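Local atomic coordinates of 3-chlorocatechol 1,2-dioxygenase (Rhodococcus opacus, PDB entry 2BOY), a protein that probably uses ferric iron to cleave the aromatic ring of catechols between the two hydroxyl-bearing carbons, as in other intradiol dioxygenases. Residues Thr102-Gly107 and Arg156-Thr161; Val120-Trp125 and Gly147-Asp152; Trp194-Glu199 and Tyr247-Gly252. All blocks are in the same frame, centred on the assembly; numbering follows the deposited sequence. Where two conformers were deposited one is given.

Interaction 1: residues Thr102-Gly107 and Arg156-Thr161; sequences TLIFRG and RFTLRT
Thr161 O is gripped twice: by Leu103 N at 2.9 Å and by water 1. That water also accepts from Arg160 NE and is hydrogen-bonded to Thr102 OG1. Five antiparallel pairs follow in unbroken register, from Leu103 with Thr161 to Gly107 with Phe157. The bond from Phe105 N to Leu159 O is 2.8 Å.

On the face of Leu103, Phe105 and Leu159, Phe157 holds CG between its own backbone N and carbonyl carbon (chi1 62°), which lays the ring over Gly107. Gly107 CA stands 3.8 Å from the centroid of the Phe157 ring, a CH-pi contact. The ring occupies the place where a CB on Gly107 would lie. Phe105 meets Phe157 rim to rim, with Phe105 CD1 3.7 Å from Phe157 CE1 and the planes only 7° apart.

The face of Ile104, Thr158 and Arg160 is more exposed. Here Ile104 CD1 rests on the aliphatic part of Arg160, 3.8 Å from its CG, and Ile104 CG2 touches Thr158 CG2.

This antiparallel pair belongs to the mixed beta sheet of the dioxygenase fold. Strand 241-250 pairs with the other edge of strand 102-110, in parallel. Phe157 and Leu159 reach Leu122 and Met124 of strand 121-125.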
loop_
_atom_site.group_PDB
_atom_site.type_symbol
_atom_site.label_atom_id
_atom_site.label_comp_id
_atom_site.label_asym_id
_atom_site.label_seq_id
_atom_site.Cartn_x
_atom_site.Cartn_y
_atom_site.Cartn_z
ATOM N N THR A 102 17.553 -28.654 -22.815
ATOM C CA THR A 102 16.281 -29.049 -23.443
ATOM C C THR A 102 15.436 -29.808 -22.452
ATOM O O THR A 102 15.941 -30.665 -21.722
ATOM C CB THR A 102 16.545 -29.932 -24.682
ATOM O OG1 THR A 102 17.129 -29.118 -25.705
ATOM C CG2 THR A 102 15.216 -30.370 -25.313
ATOM N N LEU A 103 14.146 -29.477 -22.413
ATOM C CA LEU A 103 13.218 -30.139 -21.532
ATOM C C LEU A 103 12.090 -30.710 -22.372
ATOM O O LEU A 103 11.469 -29.958 -23.161
ATOM C CB LEU A 103 12.612 -29.135 -20.514
ATOM C CG LEU A 103 11.534 -29.759 -19.604
ATOM C CD1 LEU A 103 12.108 -30.894 -18.723
ATOM C CD2 LEU A 103 10.820 -28.675 -18.739
ATOM N N ILE A 104 11.793 -31.994 -22.185
ATOM C CA ILE A 104 10.621 -32.609 -22.833
ATOM C C ILE A 104 9.606 -32.840 -21.751
ATOM O O ILE A 104 9.855 -33.590 -20.774
ATOM C CB ILE A 104 10.962 -33.915 -23.585
ATOM C CG1 ILE A 104 12.128 -33.685 -24.576
ATOM C CG2 ILE A 104 9.724 -34.494 -24.249
ATOM C CD1 ILE A 104 11.897 -32.587 -25.635
ATOM N N PHE A 105 8.452 -32.191 -21.917
ATOM C CA PHE A 105 7.407 -32.223 -20.882
ATOM C C PHE A 105 6.222 -33.049 -21.398
ATOM O O PHE A 105 5.671 -32.737 -22.457
ATOM C CB PHE A 105 6.996 -30.789 -20.487
ATOM C CG PHE A 105 5.933 -30.734 -19.409
ATOM C CD1 PHE A 105 4.617 -31.098 -19.694
ATOM C CD2 PHE A 105 6.253 -30.313 -18.116
ATOM C CE1 PHE A 105 3.602 -31.073 -18.704
ATOM C CE2 PHE A 105 5.254 -30.239 -17.107
ATOM C CZ PHE A 105 3.920 -30.660 -17.418
ATOM N N ARG A 106 5.907 -34.152 -20.713
ATOM C CA ARG A 106 4.805 -35.024 -21.126
ATOM C C ARG A 106 3.649 -34.746 -20.181
ATOM O O ARG A 106 3.722 -35.056 -18.969
ATOM C CB ARG A 106 5.234 -36.505 -21.032
ATOM C CG ARG A 106 6.409 -36.833 -21.959
ATOM C CD ARG A 106 6.937 -38.294 -21.847
ATOM N NE ARG A 106 8.203 -38.473 -22.609
ATOM C CZ ARG A 106 8.255 -38.435 -23.928
ATOM N NH1 ARG A 106 7.120 -38.239 -24.581
ATOM N NH2 ARG A 106 9.410 -38.613 -24.588
ATOM N N GLY A 107 2.579 -34.146 -20.724
ATOM C CA GLY A 107 1.417 -33.771 -19.936
ATOM C C GLY A 107 0.235 -34.701 -20.151
ATOM O O GLY A 107 0.090 -35.335 -21.211
ATOM N N ARG A 156 -3.530 -36.105 -23.672
ATOM C CA ARG A 156 -2.081 -35.994 -23.575
ATOM C C ARG A 156 -1.490 -34.947 -24.511
ATOM O O ARG A 156 -2.087 -34.552 -25.517
ATOM C CB ARG A 156 -1.424 -37.349 -23.871
ATOM C CG ARG A 156 -1.653 -38.393 -22.784
ATOM C CD ARG A 156 -0.946 -39.746 -23.054
ATOM N NE ARG A 156 -1.265 -40.727 -22.011
ATOM C CZ ARG A 156 -0.632 -40.807 -20.821
ATOM N NH1 ARG A 156 0.379 -39.996 -20.519
ATOM N NH2 ARG A 156 -1.000 -41.718 -19.932
ATOM N N PHE A 157 -0.276 -34.525 -24.184
ATOM C CA PHE A 157 0.511 -33.709 -25.114
ATOM C C PHE A 157 1.968 -33.894 -24.707
ATOM O O PHE A 157 2.285 -34.310 -23.570
ATOM C CB PHE A 157 0.127 -32.194 -25.043
ATOM C CG PHE A 157 0.374 -31.561 -23.683
ATOM C CD1 PHE A 157 1.631 -31.056 -23.346
ATOM C CD2 PHE A 157 -0.634 -31.500 -22.735
ATOM C CE1 PHE A 157 1.861 -30.478 -22.101
ATOM C CE2 PHE A 157 -0.421 -30.930 -21.467
ATOM C CZ PHE A 157 0.820 -30.393 -21.155
ATOM N N THR A 158 2.850 -33.565 -25.646
ATOM C CA THR A 158 4.281 -33.569 -25.400
ATOM C C THR A 158 4.719 -32.194 -25.797
ATOM O O THR A 158 4.336 -31.714 -26.882
ATOM C CB THR A 158 4.958 -34.619 -26.320
ATOM O OG1 THR A 158 4.591 -35.944 -25.886
ATOM C CG2 THR A 158 6.475 -34.589 -26.160
ATOM N N LEU A 159 5.514 -31.552 -24.945
ATOM C CA LEU A 159 5.927 -30.165 -25.199
ATOM C C LEU A 159 7.443 -30.066 -25.081
ATOM O O LEU A 159 8.013 -30.523 -24.075
ATOM C CB LEU A 159 5.223 -29.218 -24.205
ATOM C CG LEU A 159 5.604 -27.709 -24.242
ATOM C CD1 LEU A 159 5.233 -27.106 -25.579
ATOM C CD2 LEU A 159 4.932 -26.947 -23.105
ATOM N N ARG A 160 8.088 -29.482 -26.102
ATOM C CA ARG A 160 9.519 -29.226 -26.026
ATOM C C ARG A 160 9.816 -27.768 -25.631
ATOM O O ARG A 160 9.297 -26.818 -26.221
ATOM C CB ARG A 160 10.211 -29.542 -27.360
ATOM C CG ARG A 160 11.685 -29.187 -27.379
ATOM C CD ARG A 160 12.468 -29.676 -28.615
ATOM N NE ARG A 160 13.375 -28.615 -29.088
ATOM C CZ ARG A 160 13.356 -28.091 -30.325
ATOM N NH1 ARG A 160 12.502 -28.548 -31.236
ATOM N NH2 ARG A 160 14.203 -27.116 -30.667
ATOM N N THR A 161 10.683 -27.602 -24.651
ATOM C CA THR A 161 11.073 -26.281 -24.242
ATOM C C THR A 161 12.487 -26.361 -23.676
ATOM O O THR A 161 13.240 -27.288 -24.018
ATOM C CB THR A 161 9.999 -25.710 -23.283
ATOM O OG1 THR A 161 10.327 -24.390 -22.939
ATOM C CG2 THR A 161 9.905 -26.491 -21.952
HETATM O O HOH W 1 14.625 -27.233 -26.574
HETATM O O HOH W 2 1.748 -37.301 -22.008
#

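Interaction 2: residues Val120-Trp125 and Gly147-Asp152; sequences VLLDMW and GKIRTD
Val120 and Thr151 close one end of this antiparallel pair with two hydrogen bonds. Val120 N gives one to Thr151 OG1 at 3.0 Å, and Thr151 N gives the other to Val120 O. Thr151 OG1 sits between its own backbone N and carbonyl carbon (chi1 55°), which turns it to the Val120 amide. The same hydroxyl is also bonded to Leu117 O, so this buried oxygen has two partners. Further along, Leu122 and Ile149 exchange two backbone bonds, as do Met124 and Gly147. Leu122 N to Ile149 O is 2.8 Å.

The apolar contacts lie on the face of Leu122 and Ile149. Leu122 CB meets Ile149 CG1 at 3.9 Å. At the end of the pair, Leu122 CD1 reaches Thr151 CG2 at 4.0 Å, their side chains at about a right angle.

The charged groups lie on the face of Asp123, Lys148 and Arg150. Asp123 and Lys148 run side by side, with Asp123 OD1 3.2 Å from Lys148 CE. The ammonium stays beyond salt-bridge range, with Lys148 NZ 4.2 Å from Asp123 OD1, yet some electrostatic attraction is likely to remain. Arg150 forms its salt bridge with Asp119, outside this pair.

The pair is part of the beta sheet of the dioxygenase fold, near the iron site: the side chain of Met124 lies about 6 Å from that of the iron ligand His193. Strand 187-197 pairs with the other edge of strand 121-125, also antiparallel. Leu122, Ile149 and Thr151 pack on Phe157 of strand 156-162, and Leu122 also touches Trp194 and Ile196.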
loop_
_atom_site.group_PDB
_atom_site.type_symbol
_atom_site.label_atom_id
_atom_site.label_comp_id
_atom_site.label_asym_id
_atom_site.label_seq_id
_atom_site.Cartn_x
_atom_site.Cartn_y
_atom_site.Cartn_z
ATOM N N VAL A 120 -8.560 -29.953 -24.049
ATOM C CA VAL A 120 -8.283 -28.988 -22.987
ATOM C C VAL A 120 -7.289 -28.004 -23.564
ATOM O O VAL A 120 -6.354 -28.421 -24.263
ATOM C CB VAL A 120 -7.697 -29.691 -21.718
ATOM C CG1 VAL A 120 -7.293 -28.682 -20.640
ATOM C CG2 VAL A 120 -8.726 -30.708 -21.163
ATOM N N LEU A 121 -7.511 -26.710 -23.308
ATOM C CA LEU A 121 -6.608 -25.683 -23.819
ATOM C C LEU A 121 -5.690 -25.313 -22.672
ATOM O O LEU A 121 -6.165 -25.102 -21.537
ATOM C CB LEU A 121 -7.369 -24.434 -24.316
ATOM C CG LEU A 121 -8.148 -24.369 -25.658
ATOM C CD1 LEU A 121 -8.463 -25.703 -26.337
ATOM C CD2 LEU A 121 -9.437 -23.543 -25.526
ATOM N N LEU A 122 -4.386 -25.286 -22.946
ATOM C CA LEU A 122 -3.404 -24.912 -21.913
ATOM C C LEU A 122 -2.582 -23.749 -22.430
ATOM O O LEU A 122 -2.078 -23.802 -23.556
ATOM C CB LEU A 122 -2.461 -26.079 -21.539
ATOM C CG LEU A 122 -3.047 -27.350 -20.909
ATOM C CD1 LEU A 122 -3.438 -28.332 -22.016
ATOM C CD2 LEU A 122 -2.091 -27.982 -19.956
ATOM N N ASP A 123 -2.483 -22.698 -21.621
ATOM C CA ASP A 123 -1.665 -21.549 -21.905
ATOM C C ASP A 123 -0.446 -21.719 -21.012
ATOM O O ASP A 123 -0.599 -21.804 -19.800
ATOM C CB ASP A 123 -2.421 -20.292 -21.474
ATOM C CG ASP A 123 -2.388 -19.199 -22.507
ATOM O OD1 ASP A 123 -3.426 -18.587 -22.771
ATOM O OD2 ASP A 123 -1.364 -18.850 -23.103
ATOM N N MET A 124 0.759 -21.709 -21.570
ATOM C CA MET A 124 1.961 -21.889 -20.721
ATOM C C MET A 124 2.922 -20.747 -20.950
ATOM O O MET A 124 3.042 -20.291 -22.074
ATOM C CB MET A 124 2.623 -23.225 -21.036
ATOM C CG MET A 124 3.588 -23.760 -19.948
ATOM S SD MET A 124 5.294 -23.032 -19.960
ATOM C CE MET A 124 6.228 -24.255 -20.900
ATOM N N TRP A 125 3.494 -20.203 -19.873
ATOM C CA TRP A 125 4.534 -19.186 -20.019
ATOM C C TRP A 125 5.614 -19.454 -19.010
ATOM O O TRP A 125 5.363 -20.024 -17.943
ATOM C CB TRP A 125 3.985 -17.732 -19.927
ATOM C CG TRP A 125 3.402 -17.285 -18.601
ATOM C CD1 TRP A 125 3.943 -16.371 -17.748
ATOM C CD2 TRP A 125 2.118 -17.651 -18.031
ATOM N NE1 TRP A 125 3.105 -16.153 -16.676
ATOM C CE2 TRP A 125 1.992 -16.948 -16.797
ATOM C CE3 TRP A 125 1.085 -18.534 -18.422
ATOM C CZ2 TRP A 125 0.874 -17.094 -15.932
ATOM C CZ3 TRP A 125 -0.033 -18.687 -17.571
ATOM C CH2 TRP A 125 -0.121 -17.975 -16.329
ATOM N N GLY A 147 3.039 -20.022 -25.085
ATOM C CA GLY A 147 2.333 -20.778 -26.110
ATOM C C GLY A 147 1.056 -21.429 -25.616
ATOM O O GLY A 147 0.909 -21.700 -24.405
ATOM N N LYS A 148 0.184 -21.744 -26.562
ATOM C CA LYS A 148 -1.044 -22.474 -26.271
ATOM C C LYS A 148 -0.996 -23.833 -26.959
ATOM O O LYS A 148 -0.635 -23.927 -28.131
ATOM C CB LYS A 148 -2.251 -21.709 -26.791
ATOM C CG LYS A 148 -2.456 -20.391 -26.063
ATOM C CD LYS A 148 -3.531 -19.610 -26.724
ATOM C CE LYS A 148 -3.940 -18.417 -25.889
ATOM N NZ LYS A 148 -5.098 -17.841 -26.561
ATOM N N ILE A 149 -1.403 -24.863 -26.228
ATOM C CA ILE A 149 -1.502 -26.219 -26.750
ATOM C C ILE A 149 -2.836 -26.827 -26.317
ATOM O O ILE A 149 -3.588 -26.228 -25.511
ATOM C CB ILE A 149 -0.367 -27.052 -26.194
ATOM C CG1 ILE A 149 -0.330 -26.869 -24.691
ATOM C CG2 ILE A 149 0.977 -26.564 -26.768
ATOM C CD1 ILE A 149 0.434 -27.905 -23.960
ATOM N N ARG A 150 -3.141 -27.989 -26.884
ATOM C CA ARG A 150 -4.409 -28.673 -26.626
ATOM C C ARG A 150 -4.074 -30.109 -26.272
ATOM O O ARG A 150 -3.157 -30.663 -26.879
ATOM C CB ARG A 150 -5.263 -28.713 -27.898
ATOM C CG ARG A 150 -5.876 -27.388 -28.333
ATOM C CD ARG A 150 -6.492 -27.513 -29.736
ATOM N NE ARG A 150 -7.782 -26.830 -29.905
ATOM C CZ ARG A 150 -8.966 -27.395 -29.687
ATOM N NH1 ARG A 150 -9.046 -28.638 -29.229
ATOM N NH2 ARG A 150 -10.080 -26.704 -29.905
ATOM N N THR A 151 -4.813 -30.740 -25.353
ATOM C CA THR A 151 -4.667 -32.183 -25.170
ATOM C C THR A 151 -5.277 -32.887 -26.374
ATOM O O THR A 151 -6.252 -32.363 -26.986
ATOM C CB THR A 151 -5.361 -32.706 -23.898
ATOM O OG1 THR A 151 -6.757 -32.319 -23.881
ATOM C CG2 THR A 151 -4.719 -32.074 -22.633
ATOM N N ASP A 152 -4.742 -34.073 -26.662
ATOM C CA ASP A 152 -5.216 -34.891 -27.776
ATOM C C ASP A 152 -6.384 -35.765 -27.317
ATOM O O ASP A 152 -6.906 -35.553 -26.210
ATOM C CB ASP A 152 -4.050 -35.708 -28.378
ATOM C CG ASP A 152 -3.454 -36.723 -27.421
ATOM O OD1 ASP A 152 -4.103 -37.176 -26.410
ATOM O OD2 ASP A 152 -2.273 -37.153 -27.615
#

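Interaction 3: residues Trp194-Glu199 and Tyr247-Gly252; sequences WIIAKE and YKFTLG
Ile196 CD1 lies over one face of the Phe249 ring, offset toward the rim. It makes a CH-pi contact: Ile196 CD1 is 3.7 Å from the centroid of the Phe249 ring and 26° off the normal. Ile196 CD1 comes to 3.3 Å of Phe249 CD2, a tight approach. Phe249 also turns an edge to Trp194. Phe249 CZ stands over the centre of one indole face, 3.9 Å from Trp194 CD2. The five-membered ring of Trp194 and the Phe249 ring have planes at 59°, an edge-to-face pair. The opposite face of Phe249 is covered from its own strand, by Tyr247 CD2 over the centre.

Phe249 CG is anti to its carbonyl carbon (chi1 -57°), and this directs CZ across to the indole. Trp194 directly follows His193, a ligand of the ferric iron.

Farther along, the second branch of Ile196 takes over. Ile196 CG2 meets Leu251 CD2 at 4.1 Å, the two side chains meeting at a slant. Lys198 adds only its CB, 4.2 Å from Leu251 CD1, and its ammonium is hydrogen-bonded to Ala118 O.

Replacing Phe249 with alanine would remove the ring, and this is likely to leave the Trp194 face and Ile196 CD1 without their partner and open a gap between the strands.

The nearest CA atoms of the two segments, those of Ala197 and Leu251, are 8.2 Å apart. The contact is packing of side chains across the interior of the beta fold. No hydrogen bond crosses it, so it rests on close fit and on weak CH-pi and edge-to-face attraction.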
loop_
_atom_site.group_PDB
_atom_site.type_symbol
_atom_site.label_atom_id
_atom_site.label_comp_id
_atom_site.label_asym_id
_atom_site.label_seq_id
_atom_site.Cartn_x
_atom_site.Cartn_y
_atom_site.Cartn_z
ATOM N N TRP A 194 0.876 -22.206 -15.877
ATOM C CA TRP A 194 -0.130 -22.827 -16.726
ATOM C C TRP A 194 -1.500 -22.257 -16.371
ATOM O O TRP A 194 -1.794 -22.071 -15.191
ATOM C CB TRP A 194 -0.221 -24.325 -16.450
ATOM C CG TRP A 194 1.060 -25.079 -16.628
ATOM C CD1 TRP A 194 2.069 -25.209 -15.715
ATOM C CD2 TRP A 194 1.463 -25.818 -17.785
ATOM N NE1 TRP A 194 3.085 -25.962 -16.258
ATOM C CE2 TRP A 194 2.729 -26.363 -17.515
ATOM C CE3 TRP A 194 0.881 -26.065 -19.045
ATOM C CZ2 TRP A 194 3.412 -27.156 -18.433
ATOM C CZ3 TRP A 194 1.575 -26.855 -19.967
ATOM C CH2 TRP A 194 2.818 -27.383 -19.652
ATOM N N ILE A 195 -2.276 -21.934 -17.398
ATOM C CA ILE A 195 -3.734 -21.710 -17.237
ATOM C C ILE A 195 -4.383 -22.737 -18.130
ATOM O O ILE A 195 -4.085 -22.796 -19.331
ATOM C CB ILE A 195 -4.141 -20.265 -17.598
ATOM C CG1 ILE A 195 -3.615 -19.289 -16.523
ATOM C CG2 ILE A 195 -5.723 -20.124 -17.702
ATOM C CD1 ILE A 195 -3.687 -17.801 -16.948
ATOM N N ILE A 196 -5.264 -23.554 -17.554
ATOM C CA ILE A 196 -5.775 -24.742 -18.206
ATOM C C ILE A 196 -7.297 -24.671 -18.159
ATOM O O ILE A 196 -7.869 -24.439 -17.083
ATOM C CB ILE A 196 -5.272 -25.981 -17.441
ATOM C CG1 ILE A 196 -3.715 -25.948 -17.398
ATOM C CG2 ILE A 196 -5.772 -27.311 -18.107
ATOM C CD1 ILE A 196 -3.142 -26.891 -16.338
ATOM N N ALA A 197 -7.928 -24.866 -19.305
ATOM C CA ALA A 197 -9.364 -24.607 -19.398
ATOM C C ALA A 197 -10.064 -25.580 -20.362
ATOM O O ALA A 197 -9.498 -25.993 -21.375
ATOM C CB ALA A 197 -9.573 -23.173 -19.889
ATOM N N LYS A 198 -11.324 -25.903 -20.064
ATOM C CA LYS A 198 -12.143 -26.646 -21.003
ATOM C C LYS A 198 -13.600 -26.342 -20.618
ATOM O O LYS A 198 -13.932 -26.345 -19.440
ATOM C CB LYS A 198 -11.899 -28.156 -20.900
ATOM C CG LYS A 198 -12.694 -29.007 -22.006
ATOM C CD LYS A 198 -12.440 -30.521 -21.824
ATOM C CE LYS A 198 -13.429 -31.435 -22.598
ATOM N NZ LYS A 198 -13.463 -31.138 -24.034
ATOM N N GLU A 199 -14.419 -26.023 -21.619
ATOM C CA GLU A 199 -15.867 -25.854 -21.410
ATOM C C GLU A 199 -16.501 -26.939 -20.555
ATOM O O GLU A 199 -16.333 -28.136 -20.803
ATOM C CB GLU A 199 -16.572 -25.741 -22.761
ATOM C CG GLU A 199 -18.051 -25.386 -22.597
ATOM N N TYR A 247 3.716 -34.895 -15.974
ATOM C CA TYR A 247 2.780 -34.394 -14.972
ATOM C C TYR A 247 1.363 -34.697 -15.384
ATOM O O TYR A 247 1.026 -34.616 -16.561
ATOM C CB TYR A 247 2.907 -32.873 -14.754
ATOM C CG TYR A 247 2.174 -32.393 -13.516
ATOM C CD1 TYR A 247 2.722 -32.576 -12.227
ATOM C CD2 TYR A 247 0.943 -31.773 -13.632
ATOM C CE1 TYR A 247 2.023 -32.157 -11.070
ATOM C CE2 TYR A 247 0.245 -31.348 -12.533
ATOM C CZ TYR A 247 0.789 -31.549 -11.243
ATOM O OH TYR A 247 0.082 -31.100 -10.151
ATOM N N LYS A 248 0.527 -34.991 -14.398
ATOM C CA LYS A 248 -0.880 -35.204 -14.662
ATOM C C LYS A 248 -1.712 -34.163 -13.952
ATOM O O LYS A 248 -1.676 -34.085 -12.697
ATOM C CB LYS A 248 -1.322 -36.599 -14.174
ATOM C CG LYS A 248 -2.836 -36.843 -14.302
ATOM C CD LYS A 248 -3.301 -38.230 -13.744
ATOM C CE LYS A 248 -3.492 -38.205 -12.202
ATOM N NZ LYS A 248 -3.452 -39.586 -11.537
ATOM N N PHE A 249 -2.453 -33.373 -14.744
ATOM C CA PHE A 249 -3.369 -32.354 -14.242
ATOM C C PHE A 249 -4.799 -32.923 -14.137
ATOM O O PHE A 249 -5.199 -33.779 -14.933
ATOM C CB PHE A 249 -3.469 -31.171 -15.211
ATOM C CG PHE A 249 -2.129 -30.482 -15.524
ATOM C CD1 PHE A 249 -1.412 -30.842 -16.655
ATOM C CD2 PHE A 249 -1.684 -29.408 -14.748
ATOM C CE1 PHE A 249 -0.218 -30.181 -17.010
ATOM C CE2 PHE A 249 -0.470 -28.750 -15.082
ATOM C CZ PHE A 249 0.221 -29.138 -16.234
ATOM N N THR A 250 -5.558 -32.444 -13.159
ATOM C CA THR A 250 -6.973 -32.837 -13.042
ATOM C C THR A 250 -7.874 -31.615 -13.086
ATOM O O THR A 250 -7.590 -30.631 -12.413
ATOM C CB THR A 250 -7.234 -33.621 -11.775
ATOM O OG1 THR A 250 -6.444 -34.819 -11.785
ATOM C CG2 THR A 250 -8.711 -34.151 -11.764
ATOM N N LEU A 251 -8.954 -31.684 -13.872
ATOM C CA LEU A 251 -9.986 -30.643 -13.840
ATOM C C LEU A 251 -11.286 -31.216 -13.259
ATOM O O LEU A 251 -11.619 -32.390 -13.498
ATOM C CB LEU A 251 -10.264 -30.093 -15.246
ATOM C CG LEU A 251 -9.146 -29.412 -16.083
ATOM C CD1 LEU A 251 -9.678 -28.753 -17.358
ATOM C CD2 LEU A 251 -8.438 -28.369 -15.178
ATOM N N GLY A 252 -12.035 -30.374 -12.544
ATOM C CA GLY A 252 -13.292 -30.813 -11.957
ATOM C C GLY A 252 -14.410 -30.106 -12.685
ATOM O O GLY A 252 -14.238 -28.989 -13.142
#

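How the interactions relate
All three contacts belong to the beta fold of the dioxygenase domain. Interaction 2 is nested within the chain loop closed by interaction 1, and interaction 3 follows both. The centres of interactions 1 and 2 are about 11 Å apart, those of 2 and 3 about 9 Å, and those of 1 and 3 about 15 Å. Interactions 1 and 3 share the pairing of strands 102-110 and 241-250. Interactions 2 and 3 share that of 121-125 and 187-197. Phe157, Leu122 and Trp194 bring the three together in one hydrophobic interior. Strand 187-197 contributes Trp194 to this core and also carries the iron ligands His191 and His193.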